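Local coordinates for CRISPR-associated protein, Cse1 family (Acidimicrobium ferrooxidans, PDB 4H3T) that probably serves as the large subunit of a type I-E CRISPR Cascade complex, which in related systems helps recognise invading DNA, at residues H9-S14 against R97-F102; E15-V20 against V30-I35. The protein carries 1 engineered substitution. One frame throughout, in Å; residues are numbered along the deposited sequence.

In the fold
Both contacts lie near the N-terminus of the chain, their centres about 12 Å apart, in the region of Cse1 homology. Interaction 2 is nested inside the loop that interaction 1 closes: residues 15-20 run straight on from 9-14, turn back through a short hairpin to 30-35, and only much later does the chain return, at the end of helix 88-98. The two meet at Leu12, whose carbonyl oxygen probably accepts hydrogen bonds from Trp17 NE1, 3.0 Å away, and from the backbone nitrogen of Leu32. One N-terminal loop is thereby tied to the three-stranded antiparallel sheet, to helix 32-37 and to the end of helix 88-98.

Interaction 1 (H9-S14 against R97-F102)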
loop_
_atom_site.group_PDB
_atom_site.type_symbol
_atom_site.label_atom_id
_atom_site.label_comp_id
_atom_site.label_asym_id
_atom_site.label_seq_id
_atom_site.Cartn_x
_atom_site.Cartn_y
_atom_site.Cartn_z
ATOM N N HIS A 9 24.887 -5.274 -21.884
ATOM C CA HIS A 9 24.954 -5.239 -20.442
ATOM C C HIS A 9 24.214 -4.031 -19.902
ATOM O O HIS A 9 24.161 -2.995 -20.572
ATOM C CB HIS A 9 26.421 -5.169 -19.987
ATOM C CG HIS A 9 27.204 -6.387 -20.356
ATOM N ND1 HIS A 9 26.847 -7.649 -19.892
ATOM C CD2 HIS A 9 28.266 -6.514 -21.183
ATOM C CE1 HIS A 9 27.730 -8.489 -20.413
ATOM N NE2 HIS A 9 28.578 -7.862 -21.222
ATOM N N PHE A 10 23.640 -4.169 -18.695
ATOM C CA PHE A 10 22.989 -3.057 -17.967
ATOM C C PHE A 10 23.077 -3.388 -16.485
ATOM O O PHE A 10 22.253 -4.124 -15.924
ATOM C CB PHE A 10 21.557 -2.787 -18.463
ATOM C CG PHE A 10 20.951 -1.516 -17.924
ATOM C CD1 PHE A 10 21.288 -0.276 -18.469
ATOM C CD2 PHE A 10 20.083 -1.544 -16.834
ATOM C CE1 PHE A 10 20.706 0.890 -17.978
ATOM C CE2 PHE A 10 19.495 -0.375 -16.357
ATOM C CZ PHE A 10 19.844 0.833 -16.900
ATOM N N ASP A 11 24.143 -2.895 -15.875
ATOM C CA ASP A 11 24.478 -3.166 -14.479
ATOM C C ASP A 11 23.633 -2.245 -13.589
ATOM O O ASP A 11 23.881 -1.042 -13.497
ATOM C CB ASP A 11 26.006 -2.989 -14.250
ATOM C CG ASP A 11 26.520 -3.249 -12.824
ATOM O OD1 ASP A 11 25.712 -3.375 -11.916
ATOM O OD2 ASP A 11 27.716 -3.277 -12.635
ATOM N N LEU A 12 22.694 -2.846 -12.883
ATOM C CA LEU A 12 21.748 -2.135 -12.012
ATOM C C LEU A 12 22.417 -1.531 -10.789
ATOM O O LEU A 12 21.838 -0.655 -10.127
ATOM C CB LEU A 12 20.615 -3.087 -11.597
ATOM C CG LEU A 12 19.745 -3.675 -12.710
ATOM C CD1 LEU A 12 18.763 -4.675 -12.116
ATOM C CD2 LEU A 12 19.045 -2.592 -13.489
ATOM N N SER A 13 23.613 -1.973 -10.456
ATOM C CA SER A 13 24.328 -1.329 -9.354
ATOM C C SER A 13 24.982 -0.002 -9.776
ATOM O O SER A 13 25.308 0.782 -8.900
ATOM C CB SER A 13 25.402 -2.247 -8.774
ATOM O OG SER A 13 26.562 -2.332 -9.591
ATOM N N SER A 14 25.254 0.229 -11.093
ATOM C CA SER A 14 25.982 1.422 -11.525
ATOM C C SER A 14 25.278 2.247 -12.615
ATOM O O SER A 14 25.656 3.391 -12.826
ATOM C CB SER A 14 27.388 1.033 -12.002
ATOM O OG SER A 14 27.304 0.003 -12.976
ATOM N N ARG A 97 31.382 -7.614 -4.567
ATOM C CA ARG A 97 31.115 -9.059 -4.445
ATOM C C ARG A 97 29.955 -9.550 -5.331
ATOM O O ARG A 97 30.041 -10.642 -5.856
ATOM C CB ARG A 97 30.809 -9.433 -2.971
ATOM C CG ARG A 97 30.315 -10.861 -2.660
ATOM C CD ARG A 97 31.406 -11.915 -2.646
ATOM N NE ARG A 97 30.918 -13.261 -2.301
ATOM C CZ ARG A 97 30.326 -14.123 -3.136
ATOM N NH1 ARG A 97 30.090 -13.788 -4.403
ATOM N NH2 ARG A 97 29.947 -15.319 -2.704
ATOM N N TRP A 98 28.877 -8.785 -5.474
ATOM C CA TRP A 98 27.673 -9.301 -6.108
ATOM C C TRP A 98 27.291 -8.681 -7.419
ATOM O O TRP A 98 26.264 -9.108 -8.003
ATOM C CB TRP A 98 26.515 -9.099 -5.116
ATOM C CG TRP A 98 26.664 -9.980 -3.905
ATOM C CD1 TRP A 98 27.084 -9.613 -2.664
ATOM C CD2 TRP A 98 26.566 -11.404 -3.891
ATOM N NE1 TRP A 98 27.190 -10.715 -1.853
ATOM C CE2 TRP A 98 26.877 -11.834 -2.581
ATOM C CE3 TRP A 98 26.256 -12.363 -4.869
ATOM C CZ2 TRP A 98 26.858 -13.179 -2.215
ATOM C CZ3 TRP A 98 26.249 -13.696 -4.508
ATOM C CH2 TRP A 98 26.523 -14.096 -3.192
ATOM N N ARG A 99 28.061 -7.741 -7.937
ATOM C CA ARG A 99 27.569 -7.101 -9.161
ATOM C C ARG A 99 27.500 -8.037 -10.373
ATOM O O ARG A 99 26.699 -7.748 -11.246
ATOM C CB ARG A 99 28.290 -5.835 -9.514
ATOM C CG ARG A 99 29.633 -6.018 -10.068
ATOM C CD ARG A 99 30.415 -4.719 -9.993
ATOM N NE ARG A 99 29.841 -3.649 -10.821
ATOM C CZ ARG A 99 30.382 -2.437 -10.979
ATOM N NH1 ARG A 99 31.501 -2.108 -10.341
ATOM N NH2 ARG A 99 29.807 -1.545 -11.776
ATOM N N HIS A 100 28.154 -9.215 -10.349
ATOM C CA HIS A 100 27.980 -10.221 -11.416
ATOM C C HIS A 100 26.507 -10.762 -11.432
ATOM O O HIS A 100 26.074 -11.418 -12.388
ATOM C CB HIS A 100 28.997 -11.376 -11.234
ATOM C CG HIS A 100 28.741 -12.223 -10.007
ATOM N ND1 HIS A 100 29.099 -11.784 -8.726
ATOM C CD2 HIS A 100 28.239 -13.482 -9.908
ATOM C CE1 HIS A 100 28.750 -12.755 -7.889
ATOM N NE2 HIS A 100 28.200 -13.790 -8.545
ATOM N N ARG A 101 25.737 -10.449 -10.395
ATOM C CA ARG A 101 24.328 -10.836 -10.291
ATOM C C ARG A 101 23.349 -9.693 -10.533
ATOM O O ARG A 101 22.139 -9.970 -10.555
ATOM C CB ARG A 101 24.067 -11.464 -8.923
ATOM C CG ARG A 101 24.878 -12.740 -8.669
ATOM C CD ARG A 101 24.514 -13.912 -9.607
ATOM N NE ARG A 101 23.096 -14.327 -9.457
ATOM C CZ ARG A 101 22.639 -15.293 -8.671
ATOM N NH1 ARG A 101 23.480 -16.000 -7.902
ATOM N NH2 ARG A 101 21.341 -15.553 -8.621
ATOM N N PHE A 102 23.843 -8.450 -10.761
ATOM C CA PHE A 102 23.013 -7.278 -11.010
ATOM C C PHE A 102 22.974 -6.846 -12.469
ATOM O O PHE A 102 22.475 -5.768 -12.750
ATOM C CB PHE A 102 23.481 -6.109 -10.146
ATOM C CG PHE A 102 22.998 -6.283 -8.733
ATOM C CD1 PHE A 102 21.715 -5.909 -8.371
ATOM C CD2 PHE A 102 23.829 -6.830 -7.763
ATOM C CE1 PHE A 102 21.253 -6.123 -7.082
ATOM C CE2 PHE A 102 23.363 -7.068 -6.479
ATOM C CZ PHE A 102 22.085 -6.684 -6.136
#
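Arg99 reaches from the 3-10 turn after helix 88-98 to Asp11 and grips one carboxylate oxygen side-on. NE lies 2.8 Å from Asp11 OD2, which receives it on its syn lone pair, while NH2 approaches the same oxygen from above the carboxylate plane. OD2 sits almost in the guanidinium plane, but both nitrogens serve it through bent bonds, and with the planes 63° apart the bridge is not the coplanar, two-oxygen kind. With CG anti to the backbone N (chi1 -180°), the end of Asp11 comes nearer to Arg99 than its CB direction suggests, and a bend at chi3 turns the guanidinium in. Arginine suits the place because NE and NH2 can serve one acceptor together; NH2 also makes a weak bond to Ser14 OG.

The other carboxylate oxygen fixes the rotation of the group. Asp11 OD1 accepts from Ser13 N at 2.9 Å on its anti side and from Ser13 OG at 2.7 Å on its syn side, both from the same face of the plane. Aspartate suits the place because its short side chain brings OD1 to the backbone N two residues on; the Ser13 hydroxyl adds a second bond.

Next to the salt bridge, Leu12 N gives a nearly straight bond (171°) to Phe102 O, 2.9 Å away, and Leu12 CG rests 3.4 Å from that carbonyl oxygen. The Phe102 ring leads away from the loop to meet Phe95, edge-to-face, and Phe111 and Trp237, an apt place for a large aromatic. Farther out, Asp103 accepts from His9 ND1 and Phe10 N. The bond from Ser13 N to Asp11 OD1 makes an Asx turn, which holds the carboxylate for the salt bridge tying this loop to the end of helix 88-98.

Interaction 2 (E15-V20 against V30-I35); sequences EPWLPV and VSLRDI
Leu32 meets the indole of Trp17 at its edge, with CG 3.9 Å from Trp17 CZ2. With CG lying between the backbone N and the carbonyl carbon (chi1 63°), the indole swings back toward Leu32 although its CB points away, and NE1 can bond to Leu12 O. Leu18 CD2 sits over one face of the ring, offset toward the rim, 3.5 Å above its plane, while the other methyl of this leucine, CD1, packs 3.5 Å from Leu32 CD2 and also touches Ile35 CD1. The branched chains of Val20, Val30 and Ile35 fill the buried space between strand and helix: Val20 and Val30 cross at about a right angle, and Val20 CG1 lies 4.1 Å from Ile35 CD1. With an alanine in place of Trp17, Leu12 O would keep the bond from Leu32 N but not the indole donor, and a gap would probably open beside Leu32 and Leu18. Serine fits the start of the helix because the OG of Ser31 accepts from Asp34 N, an N-cap bond. Val30 O takes Leu18 N in the carbonyl plane and Trp17 N from above it, 64° out. Two residues thus oppose Val30: a classic beta bulge, set where an antiparallel hairpin gives way to helix 32-37.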
loop_
_atom_site.group_PDB
_atom_site.type_symbol
_atom_site.label_atom_id
_atom_site.label_comp_id
_atom_site.label_asym_id
_atom_site.label_seq_id
_atom_site.Cartn_x
_atom_site.Cartn_y
_atom_site.Cartn_z
ATOM N N GLU A 15 24.225 1.743 -13.223
ATOM C CA GLU A 15 23.438 2.494 -14.231
ATOM C C GLU A 15 22.231 3.132 -13.606
ATOM O O GLU A 15 21.630 2.526 -12.721
ATOM C CB GLU A 15 22.910 1.560 -15.341
ATOM C CG GLU A 15 24.011 0.849 -16.061
ATOM C CD GLU A 15 24.647 1.585 -17.211
ATOM O OE1 GLU A 15 24.583 2.836 -17.273
ATOM O OE2 GLU A 15 25.213 0.880 -18.070
ATOM N N PRO A 16 21.776 4.268 -14.145
ATOM C CA PRO A 16 20.601 4.945 -13.534
ATOM C C PRO A 16 19.265 4.281 -13.891
ATOM O O PRO A 16 18.989 4.042 -15.049
ATOM C CB PRO A 16 20.693 6.388 -14.067
ATOM C CG PRO A 16 21.547 6.330 -15.300
ATOM C CD PRO A 16 22.427 5.101 -15.192
ATOM N N TRP A 17 18.455 3.908 -12.880
ATOM C CA TRP A 17 17.143 3.363 -13.168
ATOM C C TRP A 17 16.084 3.591 -12.075
ATOM O O TRP A 17 14.936 3.246 -12.311
ATOM C CB TRP A 17 17.227 1.838 -13.469
ATOM C CG TRP A 17 17.711 0.994 -12.349
ATOM C CD1 TRP A 17 18.983 0.918 -11.863
ATOM C CD2 TRP A 17 16.923 0.098 -11.565
ATOM N NE1 TRP A 17 19.035 0.056 -10.806
ATOM C CE2 TRP A 17 17.795 -0.513 -10.630
ATOM C CE3 TRP A 17 15.590 -0.346 -11.639
ATOM C CZ2 TRP A 17 17.371 -1.531 -9.758
ATOM C CZ3 TRP A 17 15.177 -1.368 -10.796
ATOM C CH2 TRP A 17 16.068 -1.961 -9.871
ATOM N N LEU A 18 16.466 4.103 -10.903
ATOM C CA LEU A 18 15.576 4.292 -9.746
ATOM C C LEU A 18 15.202 5.764 -9.643
ATOM O O LEU A 18 16.055 6.586 -9.359
ATOM C CB LEU A 18 16.281 3.802 -8.472
ATOM C CG LEU A 18 16.642 2.322 -8.513
ATOM C CD1 LEU A 18 17.610 1.999 -7.470
ATOM C CD2 LEU A 18 15.422 1.439 -8.359
ATOM N N PRO A 19 13.948 6.129 -9.965
ATOM C CA PRO A 19 13.586 7.559 -9.971
ATOM C C PRO A 19 13.403 8.085 -8.553
ATOM O O PRO A 19 12.659 7.519 -7.746
ATOM C CB PRO A 19 12.284 7.607 -10.780
ATOM C CG PRO A 19 11.812 6.250 -10.853
ATOM C CD PRO A 19 12.803 5.290 -10.337
ATOM N N VAL A 20 14.077 9.163 -8.264
ATOM C CA VAL A 20 14.035 9.768 -6.939
ATOM C C VAL A 20 13.871 11.260 -7.059
ATOM O O VAL A 20 14.117 11.848 -8.104
ATOM C CB VAL A 20 15.284 9.424 -6.087
ATOM C CG1 VAL A 20 15.389 7.935 -5.856
ATOM C CG2 VAL A 20 16.551 9.963 -6.730
ATOM N N VAL A 30 18.650 7.103 -10.337
ATOM C CA VAL A 30 19.950 6.755 -9.758
ATOM C C VAL A 30 20.151 5.230 -9.831
ATOM O O VAL A 30 19.200 4.464 -10.003
ATOM C CB VAL A 30 20.098 7.288 -8.307
ATOM C CG1 VAL A 30 20.105 8.815 -8.284
ATOM C CG2 VAL A 30 19.009 6.732 -7.348
ATOM N N SER A 31 21.371 4.811 -9.658
ATOM C CA SER A 31 21.752 3.389 -9.588
ATOM C C SER A 31 21.526 2.886 -8.167
ATOM O O SER A 31 21.283 3.698 -7.260
ATOM C CB SER A 31 23.212 3.262 -9.924
ATOM O OG SER A 31 23.923 4.005 -8.949
ATOM N N LEU A 32 21.649 1.586 -7.957
ATOM C CA LEU A 32 21.507 1.041 -6.615
ATOM C C LEU A 32 22.664 1.491 -5.711
ATOM O O LEU A 32 22.433 1.769 -4.560
ATOM C CB LEU A 32 21.417 -0.475 -6.590
ATOM C CG LEU A 32 20.168 -1.077 -7.114
ATOM C CD1 LEU A 32 20.416 -2.526 -7.423
ATOM C CD2 LEU A 32 19.037 -0.944 -6.128
ATOM N N ARG A 33 23.857 1.681 -6.252
ATOM C CA ARG A 33 24.974 2.174 -5.491
ATOM C C ARG A 33 24.669 3.600 -5.007
ATOM O O ARG A 33 24.776 3.862 -3.810
ATOM C CB ARG A 33 26.283 2.103 -6.307
ATOM C CG ARG A 33 27.482 2.403 -5.427
ATOM C CD ARG A 33 28.264 3.578 -5.933
ATOM N NE ARG A 33 29.458 3.824 -5.115
ATOM C CZ ARG A 33 29.958 5.029 -4.874
ATOM N NH1 ARG A 33 29.366 6.113 -5.367
ATOM N NH2 ARG A 33 31.044 5.167 -4.113
ATOM N N ASP A 34 24.258 4.491 -5.912
ATOM C CA ASP A 34 23.932 5.878 -5.551
ATOM C C ASP A 34 22.699 6.013 -4.673
ATOM O O ASP A 34 22.663 6.892 -3.837
ATOM C CB ASP A 34 23.774 6.761 -6.810
ATOM C CG ASP A 34 25.127 7.227 -7.321
ATOM O OD1 ASP A 34 26.133 7.022 -6.601
ATOM O OD2 ASP A 34 25.186 7.768 -8.451
ATOM N N ILE A 35 21.735 5.144 -4.787
ATOM C CA ILE A 35 20.565 5.277 -3.914
ATOM C C ILE A 35 20.985 5.071 -2.401
ATOM O O ILE A 35 20.413 5.708 -1.524
ATOM C CB ILE A 35 19.372 4.391 -4.389
ATOM C CG1 ILE A 35 18.032 5.108 -4.083
ATOM C CG2 ILE A 35 19.435 3.014 -3.835
ATOM C CD1 ILE A 35 16.809 4.417 -4.427
#